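Local structure of putative lipoprotein (Bacteroides fragilis, 3QNK) at residues 58-63 and 68-73; 207-212 and 392-397; 293-298 and 309-314. The protein probably captures glycans or their fragments at the outer membrane for uptake by a partner transporter, as other members of the SusD family do. All blocks are in the same frame, centred on the assembly; numbering follows the deposited sequence.

How the interactions relate
The three contacts are spread over one chain and no atoms are shared between them: their centres lie 33 to 35 Å apart, and even the closest pair, interactions 1 and 3, keeps about 16 Å between nearest atoms. Interactions 1 and 2 fall on opposite sides of the centre of the chain. In sequence, interaction 1 closes a short loop ahead of the other two, whereas interaction 3 is nested inside the long excursion that interaction 2 closes between 212 and 392. Their chemistry differs: interaction 1 is polar, with a phosphate ion, probably from the crystallisation liquor, lying beside Ser-69, interaction 2 is apolar packing between two helices, and interaction 3 joins two loops around one tyrosine ring.

Interaction 1 (58-63 and 68-73); sequences WFKFNY and ASDPQD. With PO4 (phosphate ion), chain H.
The amide oxygen OE1 of Gln-72 is gripped from two directions where the loop linking helix 55-58 to helix 76-93 is pinned back on itself by side-chain-to-backbone bonding and a salt bridge. The backbone N of Lys-60 donates to it over 2.9 Å, with a C=O...N angle of 128° and the donor tilted 27° from the carbonyl plane. A water donates to the same OE1 and accepts from the N of Phe-61, so two successive N-H groups of the 3-10 turn 60-62 are tied to one side-chain oxygen. The other end of the amide, Gln-72 NE2, bonds to the backbone O of Ala-56 and weakly, at 3.4 Å, to Asp-70 OD2. With both ends held, the rotation of the amide group is fixed. Gln-72 reaches this place with an extended chain, CG lying anti to its own carbonyl carbon (chi1 -61°).

Lys-60 crosses Gln-72 at about a right angle, its CB 3.6 Å from NE2 and its CD 3.5 Å from the same nitrogen. Its chain runs straight beyond CG and ends in a salt bridge, NZ to Asp-70 OD2 at 2.8 Å, made on the anti lone pair of that oxygen. Asp-70 OD2 thus takes the lysine charge together with the weaker amide donor, which probably stabilises the carboxylate as an anion. Near the start of 68-73, Ser-69 OG lies next to a phosphate ion, probably from the crystallisation liquor, at a distance too short to be reliable.

The Trp-58 ring stacks on Tyr-54 and packs against Asp-503 of the second subunit. Phe-61 meets Phe-454 of helix 453-460, while Asp-73, just ahead of helix 76-93, is hydrogen-bonded to Tyr-126 at the end of helix 101-126.

Interaction 2 (207-212 and 392-397); sequences EVYKLG and AEIYLN
Ile-394 and Tyr-395, adjacent on helix 391-405, receive Val-208 and Tyr-209 from the end region of helix 198-209 in a contact without a hydrogen bond between the two segments. Ile-394 comes first and serves both partners. Its CG1 lies 3.6 Å from Val-208 CG1, and its CD1 is equally close to both methyls of that valine, 3.9 Å from Val-208 CG1 and from CG2. Its other branch, CG2, set anti to the backbone N, approaches Tyr-209 CE1 to 3.5 Å and also touches CZ.

Next along the helix, Tyr-395 offers one ring face to Tyr-209 CE1, which sits above it near the rim, 3.7 Å from Tyr-395 CE1. The two ring planes are inclined at 51° with centroids 5.2 Å apart, an oblique pairing. Tyr-209 OH lies 3.6 Å from Tyr-395 CA and is hydrogen-bonded to Asp-398 OD2, one turn beyond Ile-394.

This is plain helix-to-helix packing in the alpha-alpha superhelix of this SusD-like protein. Helix 181-194 covers Val-208 through Tyr-185 and Ile-394 through Ala-186, and helix 408-420 backs Tyr-395 with Met-417 and Ile-418.

Interaction 3 (293-298 and 309-314); sequences TQYSQA and CGIYEG
Tyr-295 opens one type I beta turn, which runs to Ala-298, and packs on Cys-309 and Ile-311, just ahead of and within a second, from Gly-310 to Glu-313. Each turn is closed by its own backbone bond, Ala-298 N to Tyr-295 O and Glu-313 N to Gly-310 O. The contact depends on the tyrosine side chain, which can be followed outward from its backbone.

At its base, CB points toward the other segment, with CG placed anti to the carbonyl carbon (chi1 -66°), and this directs the ring onto Ile-311 and Cys-309. Tyr-295 CG is the first ring atom to meet a partner, lying 3.9 Å from Ile-311 CD1. Farther out along one side, Tyr-295 CD1 comes to 3.5 Å from Ile-311 CD1, and CE1 touches both that methyl and Ile-311 CG1. The methyl therefore lies over one ring face, set off toward the rim and 19° off the normal through the centroid, a CH-pi contact. Along the other edge of the ring, CE2 lies near Cys-309 SG, which stands on the same side of the ring plane as the methyl, and CZ touches both Ile-311 CD1 and this sulfur. The sulfur approaches obliquely, a sulfur-aromatic contact.

In the wider fold, the same ring meets Phe-304 edge-to-face and packs on Gln-278 of helix 278-283 and Val-483 of strand 480-488, while Phe-481 of that strand touches Ile-311. The backbone N of Tyr-295 bonds to Asp-282 OD1, fixing the start of its turn to helix 278-283. Two loops on either side of strand 304-305 are in this way packed together against a helix and a strand.

At the tip, Tyr-295 OH lies 3.4 Å from Cys-309 CB and 3.2 Å from Cys-309 SG.

Interaction 1 (58-63 and 68-73)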
loop_
_atom_site.group_PDB
_atom_site.type_symbol
_atom_site.label_atom_id
_atom_site.label_comp_id
_atom_site.label_asym_id
_atom_site.label_seq_id
_atom_site.Cartn_x
_atom_site.Cartn_y
_atom_site.Cartn_z
ATOM N N TRP B 58 10.346 -7.567 -10.071
ATOM C CA TRP B 58 9.215 -7.526 -10.977
ATOM C C TRP B 58 9.021 -8.699 -11.907
ATOM O O TRP B 58 7.904 -8.829 -12.426
ATOM C CB TRP B 58 9.354 -6.295 -11.896
ATOM C CG TRP B 58 9.356 -4.939 -11.237
ATOM C CD1 TRP B 58 9.087 -4.649 -9.931
ATOM C CD2 TRP B 58 9.559 -3.672 -11.894
ATOM N NE1 TRP B 58 9.196 -3.290 -9.714
ATOM C CE2 TRP B 58 9.500 -2.669 -10.900
ATOM C CE3 TRP B 58 9.894 -3.296 -13.212
ATOM C CZ2 TRP B 58 9.694 -1.312 -11.192
ATOM C CZ3 TRP B 58 10.118 -1.957 -13.494
ATOM C CH2 TRP B 58 9.981 -0.978 -12.498
ATOM N N PHE B 59 10.088 -9.459 -12.264
ATOM C CA PHE B 59 9.884 -10.421 -13.356
ATOM C C PHE B 59 10.111 -11.882 -13.024
ATOM O O PHE B 59 10.294 -12.669 -13.960
ATOM C CB PHE B 59 10.706 -10.018 -14.585
ATOM C CG PHE B 59 10.408 -8.592 -15.016
ATOM C CD1 PHE B 59 9.114 -8.200 -15.351
ATOM C CD2 PHE B 59 11.416 -7.633 -15.052
ATOM C CE1 PHE B 59 8.845 -6.879 -15.720
ATOM C CE2 PHE B 59 11.142 -6.314 -15.409
ATOM C CZ PHE B 59 9.861 -5.942 -15.717
ATOM N N LYS B 60 9.939 -12.279 -11.739
ATOM C CA LYS B 60 10.099 -13.673 -11.347
ATOM C C LYS B 60 9.124 -14.620 -12.096
ATOM O O LYS B 60 9.488 -15.789 -12.330
ATOM C CB LYS B 60 9.976 -13.845 -9.837
ATOM C CG LYS B 60 11.328 -13.811 -9.155
ATOM C CD LYS B 60 11.179 -13.839 -7.665
ATOM C CE LYS B 60 12.519 -13.709 -7.024
ATOM N NZ LYS B 60 12.391 -13.698 -5.552
ATOM N N PHE B 61 7.947 -14.106 -12.541
ATOM C CA PHE B 61 6.951 -14.908 -13.290
ATOM C C PHE B 61 7.578 -15.515 -14.531
ATOM O O PHE B 61 7.392 -16.694 -14.836
ATOM C CB PHE B 61 5.727 -14.036 -13.695
ATOM C CG PHE B 61 4.710 -14.680 -14.615
ATOM C CD1 PHE B 61 4.860 -14.618 -16.004
ATOM C CD2 PHE B 61 3.587 -15.324 -14.101
ATOM C CE1 PHE B 61 3.937 -15.249 -16.860
ATOM C CE2 PHE B 61 2.647 -15.922 -14.965
ATOM C CZ PHE B 61 2.858 -15.920 -16.333
ATOM N N ASN B 62 8.310 -14.691 -15.258
ATOM C CA ASN B 62 8.939 -15.056 -16.515
ATOM C C ASN B 62 9.878 -16.277 -16.413
ATOM O O ASN B 62 10.179 -16.887 -17.427
ATOM C CB ASN B 62 9.691 -13.857 -17.057
ATOM C CG ASN B 62 8.784 -12.780 -17.596
ATOM O OD1 ASN B 62 7.707 -13.041 -18.102
ATOM N ND2 ASN B 62 9.234 -11.548 -17.569
ATOM N N TYR B 63 10.292 -16.653 -15.207
ATOM C CA TYR B 63 11.194 -17.791 -14.999
ATOM C C TYR B 63 10.573 -18.806 -14.011
ATOM O O TYR B 63 11.285 -19.646 -13.501
ATOM C CB TYR B 63 12.577 -17.297 -14.502
ATOM C CG TYR B 63 13.064 -16.045 -15.203
ATOM C CD1 TYR B 63 13.615 -16.106 -16.489
ATOM C CD2 TYR B 63 12.858 -14.780 -14.642
ATOM C CE1 TYR B 63 14.020 -14.940 -17.164
ATOM C CE2 TYR B 63 13.222 -13.609 -15.329
ATOM C CZ TYR B 63 13.827 -13.700 -16.571
ATOM O OH TYR B 63 14.213 -12.553 -17.194
ATOM N N ALA B 68 4.295 -18.163 -2.844
ATOM C CA ALA B 68 3.309 -17.477 -2.024
ATOM C C ALA B 68 3.966 -16.305 -1.229
ATOM O O ALA B 68 3.351 -15.251 -1.037
ATOM C CB ALA B 68 2.666 -18.458 -1.076
ATOM N N SER B 69 5.237 -16.496 -0.814
ATOM C CA SER B 69 6.056 -15.532 -0.074
ATOM C C SER B 69 6.516 -14.391 -1.006
ATOM O O SER B 69 6.540 -13.251 -0.554
ATOM C CB SER B 69 7.230 -16.225 0.600
ATOM O OG SER B 69 7.324 -17.580 0.185
ATOM N N ASP B 70 6.826 -14.667 -2.302
ATOM C CA ASP B 70 7.109 -13.611 -3.282
ATOM C C ASP B 70 6.094 -13.776 -4.434
ATOM O O ASP B 70 6.424 -14.380 -5.457
ATOM C CB ASP B 70 8.579 -13.593 -3.774
ATOM C CG ASP B 70 9.009 -12.292 -4.475
ATOM O OD1 ASP B 70 8.167 -11.359 -4.602
ATOM O OD2 ASP B 70 10.184 -12.195 -4.872
ATOM N N PRO B 71 4.827 -13.333 -4.239
ATOM C CA PRO B 71 3.798 -13.605 -5.247
ATOM C C PRO B 71 3.844 -12.749 -6.500
ATOM O O PRO B 71 3.352 -13.192 -7.539
ATOM C CB PRO B 71 2.486 -13.400 -4.490
ATOM C CG PRO B 71 2.803 -12.568 -3.366
ATOM C CD PRO B 71 4.248 -12.670 -3.058
ATOM N N GLN B 72 4.376 -11.535 -6.399
ATOM C CA GLN B 72 4.452 -10.530 -7.462
ATOM C C GLN B 72 3.073 -10.338 -8.109
ATOM O O GLN B 72 2.935 -10.308 -9.333
ATOM C CB GLN B 72 5.562 -10.861 -8.470
ATOM C CG GLN B 72 6.927 -10.886 -7.782
ATOM C CD GLN B 72 8.153 -10.914 -8.637
ATOM O OE1 GLN B 72 8.132 -10.891 -9.882
ATOM N NE2 GLN B 72 9.267 -10.926 -7.944
ATOM N N ASP B 73 2.046 -10.198 -7.238
ATOM C CA ASP B 73 0.622 -10.044 -7.568
ATOM C C ASP B 73 0.251 -8.588 -7.775
ATOM O O ASP B 73 -0.905 -8.281 -8.071
ATOM C CB ASP B 73 -0.242 -10.654 -6.446
ATOM C CG ASP B 73 -0.147 -9.996 -5.077
ATOM O OD1 ASP B 73 0.933 -9.431 -4.756
ATOM O OD2 ASP B 73 -1.159 -10.039 -4.323
HETATM P P PO4 H . 6.135 -20.648 0.429
HETATM O O1 PO4 H . 6.046 -20.938 -1.125
HETATM O O2 PO4 H . 6.057 -21.999 1.295
HETATM O O3 PO4 H . 7.449 -19.909 0.792
HETATM O O4 PO4 H . 5.026 -19.735 0.999
HETATM O O HOH W 1 6.693 -11.591 -11.870
#

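Interaction 2 (207-212 and 392-397)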
loop_
_atom_site.group_PDB
_atom_site.type_symbol
_atom_site.label_atom_id
_atom_site.label_comp_id
_atom_site.label_asym_id
_atom_site.label_seq_id
_atom_site.Cartn_x
_atom_site.Cartn_y
_atom_site.Cartn_z
ATOM N N GLU B 207 -25.810 -5.732 -28.127
ATOM C CA GLU B 207 -26.292 -4.555 -27.434
ATOM C C GLU B 207 -25.417 -3.329 -27.703
ATOM O O GLU B 207 -25.948 -2.251 -27.935
ATOM C CB GLU B 207 -26.400 -4.827 -25.930
ATOM C CG GLU B 207 -27.548 -5.758 -25.583
ATOM C CD GLU B 207 -28.910 -5.378 -26.120
ATOM O OE1 GLU B 207 -29.271 -4.177 -26.078
ATOM O OE2 GLU B 207 -29.618 -6.296 -26.587
ATOM N N VAL B 208 -24.095 -3.497 -27.720
ATOM C CA VAL B 208 -23.143 -2.407 -27.955
ATOM C C VAL B 208 -23.243 -1.896 -29.418
ATOM O O VAL B 208 -23.111 -0.680 -29.668
ATOM C CB VAL B 208 -21.711 -2.841 -27.577
ATOM C CG1 VAL B 208 -20.734 -1.669 -27.663
ATOM C CG2 VAL B 208 -21.689 -3.442 -26.185
ATOM N N TYR B 209 -23.552 -2.818 -30.365
ATOM C CA TYR B 209 -23.698 -2.470 -31.779
ATOM C C TYR B 209 -24.854 -1.478 -32.009
ATOM O O TYR B 209 -24.844 -0.722 -32.992
ATOM C CB TYR B 209 -23.919 -3.727 -32.630
ATOM C CG TYR B 209 -22.754 -4.696 -32.691
ATOM C CD1 TYR B 209 -21.450 -4.247 -32.915
ATOM C CD2 TYR B 209 -22.962 -6.069 -32.607
ATOM C CE1 TYR B 209 -20.381 -5.142 -33.016
ATOM C CE2 TYR B 209 -21.896 -6.970 -32.662
ATOM C CZ TYR B 209 -20.607 -6.505 -32.878
ATOM O OH TYR B 209 -19.569 -7.409 -32.953
ATOM N N LYS B 210 -25.825 -1.466 -31.087
ATOM C CA LYS B 210 -27.003 -0.614 -31.139
ATOM C C LYS B 210 -26.783 0.766 -30.475
ATOM O O LYS B 210 -27.608 1.670 -30.668
ATOM C CB LYS B 210 -28.185 -1.327 -30.432
ATOM C CG LYS B 210 -28.624 -2.641 -31.066
ATOM C CD LYS B 210 -29.685 -3.341 -30.218
ATOM C CE LYS B 210 -29.767 -4.820 -30.533
ATOM N NZ LYS B 210 -30.646 -5.538 -29.570
ATOM N N LEU B 211 -25.693 0.928 -29.711
ATOM C CA LEU B 211 -25.461 2.131 -28.911
ATOM C C LEU B 211 -24.693 3.274 -29.611
ATOM O O LEU B 211 -24.257 4.225 -28.934
ATOM C CB LEU B 211 -24.760 1.734 -27.601
ATOM C CG LEU B 211 -25.655 0.932 -26.669
ATOM C CD1 LEU B 211 -24.878 0.325 -25.546
ATOM C CD2 LEU B 211 -26.846 1.755 -26.183
ATOM N N GLY B 212 -24.618 3.221 -30.942
ATOM C CA GLY B 212 -23.968 4.263 -31.725
ATOM C C GLY B 212 -22.464 4.428 -31.577
ATOM O O GLY B 212 -21.945 5.537 -31.723
ATOM N N ALA B 392 -13.409 -1.707 -30.879
ATOM C CA ALA B 392 -12.718 -2.797 -31.574
ATOM C C ALA B 392 -12.864 -4.153 -30.860
ATOM O O ALA B 392 -12.966 -5.186 -31.527
ATOM C CB ALA B 392 -11.250 -2.465 -31.728
ATOM N N GLU B 393 -12.898 -4.145 -29.506
ATOM C CA GLU B 393 -13.010 -5.347 -28.696
ATOM C C GLU B 393 -14.341 -6.056 -28.886
ATOM O O GLU B 393 -14.377 -7.290 -28.831
ATOM C CB GLU B 393 -12.830 -5.008 -27.227
ATOM C CG GLU B 393 -12.139 -6.118 -26.476
ATOM C CD GLU B 393 -12.034 -5.893 -24.986
ATOM O OE1 GLU B 393 -11.457 -4.855 -24.570
ATOM O OE2 GLU B 393 -12.523 -6.773 -24.236
ATOM N N ILE B 394 -15.442 -5.291 -29.086
ATOM C CA ILE B 394 -16.772 -5.856 -29.284
ATOM C C ILE B 394 -16.703 -6.836 -30.457
ATOM O O ILE B 394 -17.080 -7.990 -30.302
ATOM C CB ILE B 394 -17.821 -4.731 -29.482
ATOM C CG1 ILE B 394 -17.792 -3.717 -28.310
ATOM C CG2 ILE B 394 -19.232 -5.247 -29.764
ATOM C CD1 ILE B 394 -17.939 -4.283 -26.895
ATOM N N TYR B 395 -16.097 -6.413 -31.568
ATOM C CA TYR B 395 -15.961 -7.220 -32.767
ATOM C C TYR B 395 -15.156 -8.496 -32.531
ATOM O O TYR B 395 -15.574 -9.576 -32.973
ATOM C CB TYR B 395 -15.315 -6.397 -33.873
ATOM C CG TYR B 395 -16.207 -5.288 -34.375
ATOM C CD1 TYR B 395 -17.205 -5.542 -35.308
ATOM C CD2 TYR B 395 -16.053 -3.980 -33.920
ATOM C CE1 TYR B 395 -18.035 -4.529 -35.770
ATOM C CE2 TYR B 395 -16.881 -2.955 -34.377
ATOM C CZ TYR B 395 -17.874 -3.237 -35.303
ATOM O OH TYR B 395 -18.695 -2.258 -35.800
ATOM N N LEU B 396 -14.031 -8.380 -31.818
ATOM C CA LEU B 396 -13.125 -9.499 -31.563
ATOM C C LEU B 396 -13.674 -10.470 -30.506
ATOM O O LEU B 396 -13.522 -11.672 -30.683
ATOM C CB LEU B 396 -11.724 -8.982 -31.197
ATOM C CG LEU B 396 -10.942 -8.393 -32.388
ATOM C CD1 LEU B 396 -9.673 -7.731 -31.959
ATOM C CD2 LEU B 396 -10.621 -9.445 -33.406
ATOM N N ASN B 397 -14.383 -9.973 -29.471
ATOM C CA ASN B 397 -15.055 -10.820 -28.481
ATOM C C ASN B 397 -16.177 -11.597 -29.156
ATOM O O ASN B 397 -16.356 -12.779 -28.893
ATOM C CB ASN B 397 -15.620 -9.976 -27.329
ATOM C CG ASN B 397 -14.579 -9.301 -26.465
ATOM O OD1 ASN B 397 -13.379 -9.519 -26.601
ATOM N ND2 ASN B 397 -15.023 -8.476 -25.537
#

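Interaction 3 (293-298 and 309-314)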
loop_
_atom_site.group_PDB
_atom_site.type_symbol
_atom_site.label_atom_id
_atom_site.label_comp_id
_atom_site.label_asym_id
_atom_site.label_seq_id
_atom_site.Cartn_x
_atom_site.Cartn_y
_atom_site.Cartn_z
ATOM N N THR B 293 8.735 -11.166 -43.576
ATOM C CA THR B 293 9.856 -12.076 -43.326
ATOM C C THR B 293 9.948 -12.263 -41.788
ATOM O O THR B 293 9.729 -11.301 -41.021
ATOM C CB THR B 293 11.145 -11.545 -43.966
ATOM O OG1 THR B 293 10.960 -11.477 -45.376
ATOM C CG2 THR B 293 12.352 -12.438 -43.696
ATOM N N GLN B 294 10.182 -13.512 -41.345
ATOM C CA GLN B 294 10.296 -13.831 -39.914
ATOM C C GLN B 294 11.755 -13.798 -39.543
ATOM O O GLN B 294 12.567 -14.434 -40.224
ATOM C CB GLN B 294 9.671 -15.200 -39.585
ATOM C CG GLN B 294 8.241 -15.428 -40.069
ATOM C CD GLN B 294 7.254 -14.544 -39.393
ATOM O OE1 GLN B 294 6.789 -14.833 -38.300
ATOM N NE2 GLN B 294 6.909 -13.443 -40.038
ATOM N N TYR B 295 12.106 -13.065 -38.468
ATOM C CA TYR B 295 13.511 -12.937 -38.073
ATOM C C TYR B 295 13.848 -13.584 -36.750
ATOM O O TYR B 295 15.025 -13.797 -36.509
ATOM C CB TYR B 295 13.906 -11.462 -38.022
ATOM C CG TYR B 295 13.886 -10.808 -39.382
ATOM C CD1 TYR B 295 12.719 -10.254 -39.894
ATOM C CD2 TYR B 295 15.044 -10.731 -40.159
ATOM C CE1 TYR B 295 12.693 -9.652 -41.151
ATOM C CE2 TYR B 295 15.033 -10.120 -41.408
ATOM C CZ TYR B 295 13.853 -9.593 -41.905
ATOM O OH TYR B 295 13.832 -8.997 -43.139
ATOM N N SER B 296 12.861 -13.897 -35.885
ATOM C CA SER B 296 13.135 -14.418 -34.538
ATOM C C SER B 296 14.024 -15.616 -34.506
ATOM O O SER B 296 14.851 -15.700 -33.597
ATOM C CB SER B 296 11.848 -14.749 -33.799
ATOM O OG SER B 296 11.126 -13.553 -33.562
ATOM N N GLN B 297 13.886 -16.545 -35.475
ATOM C CA GLN B 297 14.680 -17.785 -35.472
ATOM C C GLN B 297 15.915 -17.692 -36.373
ATOM O O GLN B 297 16.555 -18.716 -36.658
ATOM C CB GLN B 297 13.813 -19.002 -35.834
ATOM C CG GLN B 297 12.546 -19.197 -34.957
ATOM C CD GLN B 297 12.754 -19.055 -33.461
ATOM O OE1 GLN B 297 13.599 -19.737 -32.872
ATOM N NE2 GLN B 297 11.949 -18.181 -32.809
ATOM N N ALA B 298 16.306 -16.456 -36.749
ATOM C CA ALA B 298 17.501 -16.219 -37.546
ATOM C C ALA B 298 18.749 -16.580 -36.756
ATOM O O ALA B 298 18.766 -16.343 -35.536
ATOM C CB ALA B 298 17.562 -14.764 -37.961
ATOM N N CYS B 309 16.918 -6.142 -47.024
ATOM C CA CYS B 309 15.723 -6.811 -46.496
ATOM C C CYS B 309 14.745 -5.662 -46.181
ATOM O O CYS B 309 15.195 -4.509 -46.060
ATOM C CB CYS B 309 16.081 -7.658 -45.269
ATOM S SG CYS B 309 16.086 -6.764 -43.685
ATOM N N GLY B 310 13.459 -5.891 -46.105
ATOM C CA GLY B 310 12.618 -4.713 -45.865
ATOM C C GLY B 310 11.936 -4.739 -44.528
ATOM O O GLY B 310 10.738 -4.423 -44.437
ATOM N N ILE B 311 12.701 -5.153 -43.492
ATOM C CA ILE B 311 12.209 -5.430 -42.148
ATOM C C ILE B 311 11.124 -4.426 -41.707
ATOM O O ILE B 311 10.040 -4.880 -41.322
ATOM C CB ILE B 311 13.327 -5.618 -41.089
ATOM C CG1 ILE B 311 12.733 -6.015 -39.736
ATOM C CG2 ILE B 311 14.269 -4.411 -40.993
ATOM C CD1 ILE B 311 13.475 -6.924 -38.933
ATOM N N TYR B 312 11.355 -3.112 -41.866
ATOM C CA TYR B 312 10.384 -2.111 -41.407
ATOM C C TYR B 312 9.620 -1.425 -42.547
ATOM O O TYR B 312 8.909 -0.461 -42.289
ATOM C CB TYR B 312 11.071 -1.058 -40.506
ATOM C CG TYR B 312 11.893 -1.674 -39.390
ATOM C CD1 TYR B 312 11.372 -2.694 -38.591
ATOM C CD2 TYR B 312 13.181 -1.227 -39.118
ATOM C CE1 TYR B 312 12.117 -3.250 -37.558
ATOM C CE2 TYR B 312 13.949 -1.802 -38.105
ATOM C CZ TYR B 312 13.412 -2.818 -37.331
ATOM O OH TYR B 312 14.134 -3.377 -36.308
ATOM N N GLU B 313 9.728 -1.949 -43.789
ATOM C CA GLU B 313 9.056 -1.477 -44.988
ATOM C C GLU B 313 7.798 -2.313 -45.293
ATOM O O GLU B 313 7.759 -3.513 -45.044
ATOM C CB GLU B 313 10.044 -1.558 -46.181
ATOM C CG GLU B 313 11.051 -0.410 -46.294
ATOM C CD GLU B 313 12.373 -0.680 -47.004
ATOM O OE1 GLU B 313 12.413 -1.584 -47.872
ATOM O OE2 GLU B 313 13.368 0.026 -46.701
ATOM N N GLY B 314 6.796 -1.655 -45.839
ATOM C CA GLY B 314 5.555 -2.231 -46.361
ATOM C C GLY B 314 4.575 -2.907 -45.434
ATOM O O GLY B 314 3.689 -3.635 -45.907
#